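Local coordinates for fanconi-associated nuclease 1 homolog (Pseudomonas aeruginosa, PDB 5Y7Q), which is a bacterial member of the FAN1 family that carries a VRR-NUC domain and is modelled here with DNA bound, at residues M199-L204 against W208-L213; P428-H433 against P439-S444; E389-E394 against V574-D579. All blocks are in the same frame, centred on the assembly; numbering follows the deposited sequence.

Interaction 1: M199-L204 against W208-L213; sequences MYFGNL and WSEFVL. With nucleotides of chain B.
With chi1 at 177°, Tyr-200 has CG anti to its own backbone nitrogen, and the ring leaves helix 190-201 for the helix that follows. Phe-211 comes from the opposite direction, its CG anti to the carbonyl carbon (chi1 -77°). The far ends of the two rings meet obliquely, the planes 34° apart: the hydroxyl OH of Tyr-200 lies 3.3 Å from CZ of Phe-211, and the ring centroids are 5.7 Å apart. Phe-201 rests beside this pair. One face of its ring receives CD2 of Tyr-200, while its CZ reaches the aliphatic CB of Glu-210 at 4.0 Å. Trp-53 packs edge-to-face with Tyr-200, and Phe-435 does the same with Phe-211, extending the aromatic cluster. On the far side of helix 209-215, CD1 of Leu-213 lies 3.7 Å from C6 of DG10 of chain B, and CG2 of Val-212 is 3.9 Å from C2' of the same nucleotide. Gly-202, the first residue past helix 190-201, has positive phi, which favours glycine. The result is two consecutive helices joined by a short loop, with aromatic side chains packed between them and the second helix against DNA.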
loop_
_atom_site.group_PDB
_atom_site.type_symbol
_atom_site.label_atom_id
_atom_site.label_comp_id
_atom_site.label_asym_id
_atom_site.label_seq_id
_atom_site.Cartn_x
_atom_site.Cartn_y
_atom_site.Cartn_z
ATOM N N MET A 199 -14.463 -10.145 -2.468
ATOM C CA MET A 199 -15.680 -9.918 -1.683
ATOM C C MET A 199 -15.424 -10.066 -0.179
ATOM O O MET A 199 -15.941 -9.282 0.629
ATOM C CB MET A 199 -16.798 -10.853 -2.138
ATOM C CG MET A 199 -17.772 -10.207 -3.086
ATOM S SD MET A 199 -19.003 -11.391 -3.641
ATOM C CE MET A 199 -17.905 -12.506 -4.501
ATOM N N TYR A 200 -14.629 -11.060 0.224
ATOM C CA TYR A 200 -14.390 -11.240 1.652
ATOM C C TYR A 200 -13.493 -10.137 2.218
ATOM O O TYR A 200 -13.768 -9.615 3.300
ATOM C CB TYR A 200 -13.789 -12.616 1.914
ATOM C CG TYR A 200 -13.423 -12.913 3.368
ATOM C CD1 TYR A 200 -14.366 -13.416 4.245
ATOM C CD2 TYR A 200 -12.118 -12.729 3.849
ATOM C CE1 TYR A 200 -14.052 -13.709 5.559
ATOM C CE2 TYR A 200 -11.797 -13.029 5.167
ATOM C CZ TYR A 200 -12.778 -13.521 6.020
ATOM O OH TYR A 200 -12.496 -13.828 7.336
ATOM N N PHE A 201 -12.415 -9.776 1.512
ATOM C CA PHE A 201 -11.419 -8.867 2.065
ATOM C C PHE A 201 -11.691 -7.395 1.807
ATOM O O PHE A 201 -11.096 -6.554 2.488
ATOM C CB PHE A 201 -10.031 -9.180 1.509
ATOM C CG PHE A 201 -9.365 -10.353 2.162
ATOM C CD1 PHE A 201 -9.117 -10.360 3.518
ATOM C CD2 PHE A 201 -8.976 -11.447 1.418
ATOM C CE1 PHE A 201 -8.499 -11.457 4.124
ATOM C CE2 PHE A 201 -8.344 -12.539 2.014
ATOM C CZ PHE A 201 -8.115 -12.552 3.363
ATOM N N GLY A 202 -12.573 -7.058 0.870
ATOM C CA GLY A 202 -12.689 -5.678 0.430
ATOM C C GLY A 202 -11.544 -5.161 -0.422
ATOM O O GLY A 202 -11.469 -3.953 -0.645
ATOM N N ASN A 203 -10.686 -6.037 -0.951
ATOM C CA ASN A 203 -9.510 -5.666 -1.737
ATOM C C ASN A 203 -8.874 -6.950 -2.268
ATOM O O ASN A 203 -9.131 -8.042 -1.753
ATOM C CB ASN A 203 -8.486 -4.885 -0.898
ATOM C CG ASN A 203 -7.910 -5.722 0.249
ATOM O OD1 ASN A 203 -6.989 -6.513 0.064
ATOM N ND2 ASN A 203 -8.477 -5.571 1.426
ATOM N N LEU A 204 -8.019 -6.807 -3.281
ATOM C CA LEU A 204 -7.327 -7.961 -3.843
ATOM C C LEU A 204 -5.897 -8.178 -3.339
ATOM O O LEU A 204 -5.279 -9.177 -3.726
ATOM C CB LEU A 204 -7.330 -7.866 -5.363
ATOM C CG LEU A 204 -8.686 -8.385 -5.866
ATOM C CD1 LEU A 204 -8.904 -8.068 -7.314
ATOM C CD2 LEU A 204 -8.802 -9.899 -5.598
ATOM N N TRP A 208 -5.168 -15.700 1.121
ATOM C CA TRP A 208 -5.757 -16.613 2.088
ATOM C C TRP A 208 -4.781 -16.963 3.207
ATOM O O TRP A 208 -5.217 -17.390 4.281
ATOM C CB TRP A 208 -6.237 -17.891 1.405
ATOM C CG TRP A 208 -6.863 -17.706 0.051
ATOM C CD1 TRP A 208 -6.221 -17.718 -1.161
ATOM C CD2 TRP A 208 -8.251 -17.514 -0.237
ATOM N NE1 TRP A 208 -7.128 -17.531 -2.183
ATOM C CE2 TRP A 208 -8.378 -17.401 -1.640
ATOM C CE3 TRP A 208 -9.395 -17.394 0.554
ATOM C CZ2 TRP A 208 -9.601 -17.188 -2.260
ATOM C CZ3 TRP A 208 -10.605 -17.180 -0.060
ATOM C CH2 TRP A 208 -10.702 -17.081 -1.456
ATOM N N SER A 209 -3.472 -16.786 2.994
ATOM C CA SER A 209 -2.514 -17.073 4.058
ATOM C C SER A 209 -2.662 -16.113 5.242
ATOM O O SER A 209 -2.130 -16.393 6.327
ATOM C CB SER A 209 -1.090 -17.057 3.495
ATOM O OG SER A 209 -0.988 -16.183 2.386
ATOM N N GLU A 210 -3.419 -15.027 5.069
ATOM C CA GLU A 210 -3.869 -14.238 6.203
ATOM C C GLU A 210 -4.408 -15.120 7.329
ATOM O O GLU A 210 -4.157 -14.855 8.512
ATOM C CB GLU A 210 -4.935 -13.259 5.732
ATOM C CG GLU A 210 -4.842 -11.903 6.365
ATOM C CD GLU A 210 -3.771 -11.000 5.754
ATOM O OE1 GLU A 210 -3.461 -9.969 6.382
ATOM O OE2 GLU A 210 -3.262 -11.294 4.649
ATOM N N PHE A 211 -5.132 -16.190 6.983
ATOM C CA PHE A 211 -5.686 -17.063 8.020
ATOM C C PHE A 211 -4.601 -17.820 8.768
ATOM O O PHE A 211 -4.675 -17.970 9.994
ATOM C CB PHE A 211 -6.675 -18.043 7.409
ATOM C CG PHE A 211 -8.001 -17.427 7.110
ATOM C CD1 PHE A 211 -9.036 -17.509 8.031
ATOM C CD2 PHE A 211 -8.204 -16.736 5.922
ATOM C CE1 PHE A 211 -10.247 -16.923 7.775
ATOM C CE2 PHE A 211 -9.417 -16.151 5.659
ATOM C CZ PHE A 211 -10.448 -16.242 6.593
ATOM N N VAL A 212 -3.589 -18.310 8.057
ATOM C CA VAL A 212 -2.575 -19.096 8.749
ATOM C C VAL A 212 -1.593 -18.186 9.476
ATOM O O VAL A 212 -1.171 -18.487 10.597
ATOM C CB VAL A 212 -1.876 -20.066 7.775
ATOM C CG1 VAL A 212 -1.088 -19.327 6.736
ATOM C CG2 VAL A 212 -0.987 -21.035 8.552
ATOM N N LEU A 213 -1.258 -17.032 8.887
ATOM C CA LEU A 213 -0.322 -16.126 9.550
ATOM C C LEU A 213 -0.920 -15.519 10.827
ATOM O O LEU A 213 -0.197 -15.300 11.818
ATOM C CB LEU A 213 0.129 -15.045 8.571
ATOM C CG LEU A 213 1.320 -15.336 7.652
ATOM C CD1 LEU A 213 1.684 -16.818 7.524
ATOM C CD2 LEU A 213 1.066 -14.754 6.292
ATOM P P DG B 10 1.847 -27.291 4.912
ATOM O OP1 DG B 10 2.033 -28.734 5.176
ATOM O OP2 DG B 10 0.741 -26.766 4.097
ATOM O "O5'" DG B 10 1.842 -26.624 6.353
ATOM C "C5'" DG B 10 2.909 -26.913 7.243
ATOM C "C4'" DG B 10 3.018 -25.842 8.282
ATOM O "O4'" DG B 10 3.483 -24.634 7.651
ATOM C "C3'" DG B 10 1.691 -25.505 8.953
ATOM O "O3'" DG B 10 1.774 -25.733 10.339
ATOM C "C2'" DG B 10 1.456 -24.026 8.649
ATOM C "C1'" DG B 10 2.821 -23.533 8.206
ATOM N N9 DG B 10 2.713 -22.504 7.197
ATOM C C8 DG B 10 1.867 -22.493 6.113
ATOM N N7 DG B 10 1.981 -21.428 5.375
ATOM C C5 DG B 10 2.960 -20.678 6.020
ATOM C C6 DG B 10 3.512 -19.414 5.691
ATOM O O6 DG B 10 3.229 -18.676 4.727
ATOM N N1 DG B 10 4.479 -19.019 6.627
ATOM C C2 DG B 10 4.856 -19.758 7.740
ATOM N N2 DG B 10 5.801 -19.230 8.525
ATOM N N3 DG B 10 4.351 -20.936 8.049
ATOM C C4 DG B 10 3.410 -21.332 7.152
#

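Interaction 2: P428-H433 against P439-S444; sequences PGAFFH and PADLHS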
loop_
_atom_site.group_PDB
_atom_site.type_symbol
_atom_site.label_atom_id
_atom_site.label_comp_id
_atom_site.label_asym_id
_atom_site.label_seq_id
_atom_site.Cartn_x
_atom_site.Cartn_y
_atom_site.Cartn_z
ATOM N N PRO A 428 -20.236 1.479 11.855
ATOM C CA PRO A 428 -20.688 0.521 10.834
ATOM C C PRO A 428 -19.938 0.683 9.518
ATOM O O PRO A 428 -19.637 1.796 9.078
ATOM C CB PRO A 428 -22.183 0.834 10.694
ATOM C CG PRO A 428 -22.571 1.227 12.069
ATOM C CD PRO A 428 -21.379 2.067 12.578
ATOM N N GLY A 429 -19.614 -0.461 8.911
ATOM C CA GLY A 429 -18.841 -0.527 7.690
ATOM C C GLY A 429 -17.349 -0.305 7.847
ATOM O O GLY A 429 -16.641 -0.264 6.832
ATOM N N ALA A 430 -16.851 -0.119 9.072
ATOM C CA ALA A 430 -15.421 0.097 9.251
ATOM C C ALA A 430 -14.631 -1.200 9.308
ATOM O O ALA A 430 -13.470 -1.218 8.882
ATOM C CB ALA A 430 -15.159 0.926 10.504
ATOM N N PHE A 431 -15.213 -2.273 9.853
ATOM C CA PHE A 431 -14.566 -3.584 9.929
ATOM C C PHE A 431 -15.575 -4.663 9.533
ATOM O O PHE A 431 -16.642 -4.778 10.153
ATOM C CB PHE A 431 -14.019 -3.860 11.336
ATOM C CG PHE A 431 -13.152 -2.757 11.895
ATOM C CD1 PHE A 431 -11.764 -2.886 11.909
ATOM C CD2 PHE A 431 -13.711 -1.605 12.438
ATOM C CE1 PHE A 431 -10.940 -1.874 12.432
ATOM C CE2 PHE A 431 -12.881 -0.577 12.958
ATOM C CZ PHE A 431 -11.489 -0.718 12.949
ATOM N N PHE A 432 -15.286 -5.382 8.440
ATOM C CA PHE A 432 -16.057 -6.544 8.012
ATOM C C PHE A 432 -15.343 -7.907 8.086
ATOM O O PHE A 432 -15.881 -8.890 7.550
ATOM C CB PHE A 432 -16.620 -6.307 6.611
ATOM C CG PHE A 432 -15.737 -5.511 5.733
ATOM C CD1 PHE A 432 -14.936 -6.141 4.797
ATOM C CD2 PHE A 432 -15.706 -4.130 5.829
ATOM C CE1 PHE A 432 -14.122 -5.412 3.979
ATOM C CE2 PHE A 432 -14.875 -3.392 5.018
ATOM C CZ PHE A 432 -14.085 -4.033 4.087
ATOM N N HIS A 433 -14.135 -8.010 8.640
ATOM C CA HIS A 433 -13.517 -9.325 8.786
ATOM C C HIS A 433 -12.396 -9.238 9.828
ATOM O O HIS A 433 -12.040 -8.145 10.281
ATOM C CB HIS A 433 -12.991 -9.835 7.432
ATOM C CG HIS A 433 -12.105 -8.858 6.727
ATOM N ND1 HIS A 433 -10.830 -8.560 7.159
ATOM C CD2 HIS A 433 -12.317 -8.094 5.628
ATOM C CE1 HIS A 433 -10.293 -7.662 6.351
ATOM N NE2 HIS A 433 -11.167 -7.380 5.400
ATOM N N PRO A 439 -9.288 0.748 10.039
ATOM C CA PRO A 439 -10.653 0.853 9.523
ATOM C C PRO A 439 -10.653 1.208 8.046
ATOM O O PRO A 439 -9.708 1.790 7.518
ATOM C CB PRO A 439 -11.259 1.983 10.355
ATOM C CG PRO A 439 -10.088 2.813 10.734
ATOM C CD PRO A 439 -9.019 1.798 11.042
ATOM N N ALA A 440 -11.751 0.860 7.372
ATOM C CA ALA A 440 -11.832 1.106 5.939
ATOM C C ALA A 440 -11.954 2.593 5.628
ATOM O O ALA A 440 -11.401 3.059 4.625
ATOM C CB ALA A 440 -13.005 0.328 5.350
ATOM N N ASP A 441 -12.625 3.358 6.490
ATOM C CA ASP A 441 -12.869 4.775 6.253
ATOM C C ASP A 441 -11.714 5.671 6.704
ATOM O O ASP A 441 -11.847 6.897 6.633
ATOM C CB ASP A 441 -14.181 5.226 6.919
ATOM C CG ASP A 441 -14.210 4.986 8.421
ATOM O OD1 ASP A 441 -13.816 3.890 8.862
ATOM O OD2 ASP A 441 -14.647 5.891 9.165
ATOM N N LEU A 442 -10.586 5.090 7.140
ATOM C CA LEU A 442 -9.497 5.875 7.728
ATOM C C LEU A 442 -9.117 7.091 6.894
ATOM O O LEU A 442 -8.742 8.130 7.455
ATOM C CB LEU A 442 -8.254 5.001 7.926
ATOM C CG LEU A 442 -6.993 5.692 8.446
ATOM C CD1 LEU A 442 -7.221 6.278 9.833
ATOM C CD2 LEU A 442 -5.817 4.742 8.465
ATOM N N HIS A 443 -9.180 6.984 5.562
ATOM C CA HIS A 443 -8.841 8.104 4.692
ATOM C C HIS A 443 -10.053 8.873 4.181
ATOM O O HIS A 443 -9.882 9.829 3.415
ATOM C CB HIS A 443 -7.959 7.620 3.540
ATOM C CG HIS A 443 -6.573 7.259 3.983
ATOM N ND1 HIS A 443 -5.690 8.190 4.490
ATOM C CD2 HIS A 443 -5.936 6.064 4.049
ATOM C CE1 HIS A 443 -4.560 7.589 4.823
ATOM N NE2 HIS A 443 -4.684 6.300 4.566
ATOM N N SER A 444 -11.264 8.512 4.612
ATOM C CA SER A 444 -12.461 9.269 4.263
ATOM C C SER A 444 -12.445 10.660 4.914
ATOM O O SER A 444 -11.723 10.926 5.883
ATOM C CB SER A 444 -13.718 8.501 4.679
ATOM O OG SER A 444 -14.860 8.934 3.951
#
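Phe-431 leaves the backbone beside its own nitrogen (chi1 -51°), and from CB and CG the ring runs alongside Pro-439, both side chains pointing the same way. The outer half of the ring makes the contact. On one flank CE1 lies 3.9 Å from the nitrogen N of Pro-439; on the other, CE2 is 4.0 Å from its CB. At the tip, CZ comes to 3.8 Å from that same CB. CA of Pro-439 lies over one face, in a CH-pi contact 4.2 Å from the centroid of the Phe-431 ring, 26° off the normal. Val-224 and Phe-424 pack on the same phenyl group.

Next to this, the backbones are joined by one conventional bond. The amide N of Ala-440 donates to O of Ala-430 at 3.1 Å, with an N-H...O angle of 153°, the N-H approaching a lone pair of the oxygen within the carbonyl plane. CA of Pro-439 also makes a long C-H...O contact with that oxygen. Phe-432 adds a lighter touch, presenting its edge to the methyl of Ala-440. Asp-441 brings OD1 to 3.6 Å from CB of Ala-430, whereas OD2 forms a salt bridge with Arg-451.

Both segments belong to the long irregular loop between helices 420-423 and 447-450, and the contact draws two parts of it together across five intervening residues. Proline has no amide hydrogen to give, and Ala-440 supplies the N-H of the pair; the chemistry thus implies two segments joined by one backbone N-H...O=C hydrogen bond, the rest being largely apolar packing of Pro-439 on Phe-431 and of the two alanine methyls.

Interaction 3: E389-E394 against V574-D579; sequences EWAVRE and VRWHVD
Val-392 overlaps Val-574 through one methyl branch each: CG2 of Val-392 lies 3.6 Å from CG2 of Val-574, and the two side chains run antiparallel, passing flank to flank. In both residues this branch stands anti to the carbonyl carbon, the other methyl taking the place opposite the backbone nitrogen (chi1 176° in Val-392, 172° in Val-574). One helical residue earlier, the methyl of Ala-391 meets the indole of Trp-576 at its edge, CB to CH2 4.3 Å. A face of that indole receives CG1 of Val-574, 4.2 Å above the plane and displaced toward the rim. Helix 388-396 is thereby laid against strand 569-577, an inner strand of the five-stranded mixed sheet, in the alpha/beta core expected of a VRR-NUC domain. Val-574 bonds through its backbone to Lys-545 on one neighbouring strand, and Arg-575 to Leu-377 and Leu-379 on the other. Val-388, a turn before Val-392, also packs on Val-574 and Trp-576, while Phe-381 meets the indole edge-to-face. Away from the strand, Arg-393 forms a salt bridge with Glu-394, NH2 to OE2 3.2 Å, whose hydrogen bond is weak, and a second one through NH1 with Glu-397.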
loop_
_atom_site.group_PDB
_atom_site.type_symbol
_atom_site.label_atom_id
_atom_site.label_comp_id
_atom_site.label_asym_id
_atom_site.label_seq_id
_atom_site.Cartn_x
_atom_site.Cartn_y
_atom_site.Cartn_z
ATOM N N GLU A 389 22.445 10.088 9.519
ATOM C CA GLU A 389 21.557 10.234 10.670
ATOM C C GLU A 389 22.102 9.499 11.893
ATOM O O GLU A 389 22.070 10.031 13.012
ATOM C CB GLU A 389 20.149 9.749 10.307
ATOM C CG GLU A 389 19.440 10.607 9.236
ATOM C CD GLU A 389 19.703 10.155 7.790
ATOM O OE1 GLU A 389 19.940 8.937 7.570
ATOM O OE2 GLU A 389 19.662 11.022 6.876
ATOM N N TRP A 390 22.630 8.285 11.699
ATOM C CA TRP A 390 23.283 7.580 12.798
ATOM C C TRP A 390 24.473 8.364 13.322
ATOM O O TRP A 390 24.774 8.312 14.522
ATOM C CB TRP A 390 23.738 6.187 12.358
ATOM C CG TRP A 390 22.613 5.293 11.959
ATOM C CD1 TRP A 390 22.370 4.791 10.714
ATOM C CD2 TRP A 390 21.560 4.804 12.805
ATOM N NE1 TRP A 390 21.236 4.015 10.731
ATOM C CE2 TRP A 390 20.717 4.007 12.000
ATOM C CE3 TRP A 390 21.249 4.963 14.164
ATOM C CZ2 TRP A 390 19.583 3.365 12.508
ATOM C CZ3 TRP A 390 20.129 4.330 14.664
ATOM C CH2 TRP A 390 19.306 3.536 13.835
ATOM N N ALA A 391 25.163 9.089 12.441
ATOM C CA ALA A 391 26.338 9.832 12.879
ATOM C C ALA A 391 25.934 10.981 13.779
ATOM O O ALA A 391 26.508 11.167 14.860
ATOM C CB ALA A 391 27.137 10.350 11.681
ATOM N N VAL A 392 24.952 11.773 13.348
ATOM C CA VAL A 392 24.515 12.865 14.203
ATOM C C VAL A 392 23.976 12.312 15.507
ATOM O O VAL A 392 24.277 12.834 16.589
ATOM C CB VAL A 392 23.474 13.746 13.500
ATOM C CG1 VAL A 392 22.994 14.789 14.453
ATOM C CG2 VAL A 392 24.079 14.414 12.293
ATOM N N ARG A 393 23.205 11.221 15.429
ATOM C CA ARG A 393 22.634 10.647 16.640
ATOM C C ARG A 393 23.727 10.251 17.632
ATOM O O ARG A 393 23.589 10.482 18.838
ATOM C CB ARG A 393 21.758 9.449 16.291
ATOM C CG ARG A 393 20.806 9.089 17.398
ATOM C CD ARG A 393 20.653 7.609 17.476
ATOM N NE ARG A 393 21.930 6.968 17.730
ATOM C CZ ARG A 393 22.423 6.769 18.950
ATOM N NH1 ARG A 393 21.738 7.170 20.017
ATOM N NH2 ARG A 393 23.603 6.180 19.109
ATOM N N GLU A 394 24.829 9.670 17.146
ATOM C CA GLU A 394 25.943 9.354 18.042
ATOM C C GLU A 394 26.548 10.621 18.618
ATOM O O GLU A 394 26.828 10.705 19.819
ATOM C CB GLU A 394 27.023 8.558 17.308
ATOM C CG GLU A 394 26.719 7.074 17.148
ATOM C CD GLU A 394 27.033 6.270 18.399
ATOM O OE1 GLU A 394 27.734 6.807 19.291
ATOM O OE2 GLU A 394 26.581 5.102 18.478
ATOM N N VAL A 574 25.445 18.654 7.823
ATOM C CA VAL A 574 26.703 17.971 8.113
ATOM C C VAL A 574 27.663 18.056 6.925
ATOM O O VAL A 574 27.265 17.859 5.768
ATOM C CB VAL A 574 26.418 16.509 8.506
ATOM C CG1 VAL A 574 27.705 15.690 8.630
ATOM C CG2 VAL A 574 25.656 16.498 9.795
ATOM N N ARG A 575 28.929 18.359 7.220
ATOM C CA ARG A 575 30.067 18.203 6.321
ATOM C C ARG A 575 31.001 17.135 6.882
ATOM O O ARG A 575 31.021 16.873 8.088
ATOM C CB ARG A 575 30.874 19.497 6.161
ATOM C CG ARG A 575 30.170 20.721 5.613
ATOM C CD ARG A 575 31.151 21.943 5.609
ATOM N NE ARG A 575 32.005 21.982 6.808
ATOM C CZ ARG A 575 32.851 22.968 7.116
ATOM N NH1 ARG A 575 33.585 22.893 8.221
ATOM N NH2 ARG A 575 32.968 24.031 6.329
ATOM N N TRP A 576 31.795 16.525 6.006
ATOM C CA TRP A 576 32.744 15.504 6.426
ATOM C C TRP A 576 34.169 16.052 6.431
ATOM O O TRP A 576 34.558 16.833 5.558
ATOM C CB TRP A 576 32.695 14.282 5.512
ATOM C CG TRP A 576 31.374 13.620 5.373
ATOM C CD1 TRP A 576 30.648 13.483 4.225
ATOM C CD2 TRP A 576 30.625 12.958 6.403
ATOM N NE1 TRP A 576 29.494 12.789 4.478
ATOM C CE2 TRP A 576 29.455 12.452 5.805
ATOM C CE3 TRP A 576 30.830 12.750 7.774
ATOM C CZ2 TRP A 576 28.485 11.754 6.527
ATOM C CZ3 TRP A 576 29.873 12.057 8.494
ATOM C CH2 TRP A 576 28.711 11.563 7.866
ATOM N N HIS A 577 34.954 15.612 7.409
ATOM C CA HIS A 577 36.355 15.984 7.533
ATOM C C HIS A 577 37.226 14.798 7.132
ATOM O O HIS A 577 37.050 13.695 7.664
ATOM C CB HIS A 577 36.668 16.425 8.969
ATOM C CG HIS A 577 38.107 16.767 9.200
ATOM N ND1 HIS A 577 39.102 15.812 9.259
ATOM C CD2 HIS A 577 38.721 17.959 9.396
ATOM C CE1 HIS A 577 40.267 16.401 9.473
ATOM N NE2 HIS A 577 40.065 17.703 9.561
ATOM N N VAL A 578 38.155 15.024 6.196
ATOM C CA VAL A 578 39.148 14.029 5.782
ATOM C C VAL A 578 40.533 14.596 6.066
ATOM O O VAL A 578 40.990 15.514 5.372
ATOM C CB VAL A 578 39.024 13.658 4.297
ATOM C CG1 VAL A 578 39.967 12.508 3.968
ATOM C CG2 VAL A 578 37.592 13.323 3.927
ATOM N N ASP A 579 41.227 14.025 7.046
ATOM C CA ASP A 579 42.570 14.492 7.363
ATOM C C ASP A 579 43.531 14.051 6.265
ATOM O O ASP A 579 43.616 12.861 5.945
ATOM C CB ASP A 579 43.008 13.957 8.726
ATOM C CG ASP A 579 43.856 14.960 9.513
ATOM O OD1 ASP A 579 45.105 14.864 9.475
ATOM O OD2 ASP A 579 43.267 15.841 10.181
#

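Interactions 1 and 2 are neighbours, with centres 15 Å apart, and they meet directly: NE2 of His-433 lies 3.0 Å from O of Phe-201, probably a hydrogen bond, and CE1 of Phe-432 packs 3.8 Å from CA of Gly-202. The loop of interaction 2 thus packs on the C-terminal end of helix 190-201. Interaction 3 stands across the centre of the chain from both, about 46 Å from interaction 1 and 45 Å from interaction 2 between centres, yet its two segments bracket interaction 2 in sequence. All three lie near the DNA: interaction 1 touches it, whereas the nearest atoms of interactions 3 and 2 are about 6 and 8 Å away.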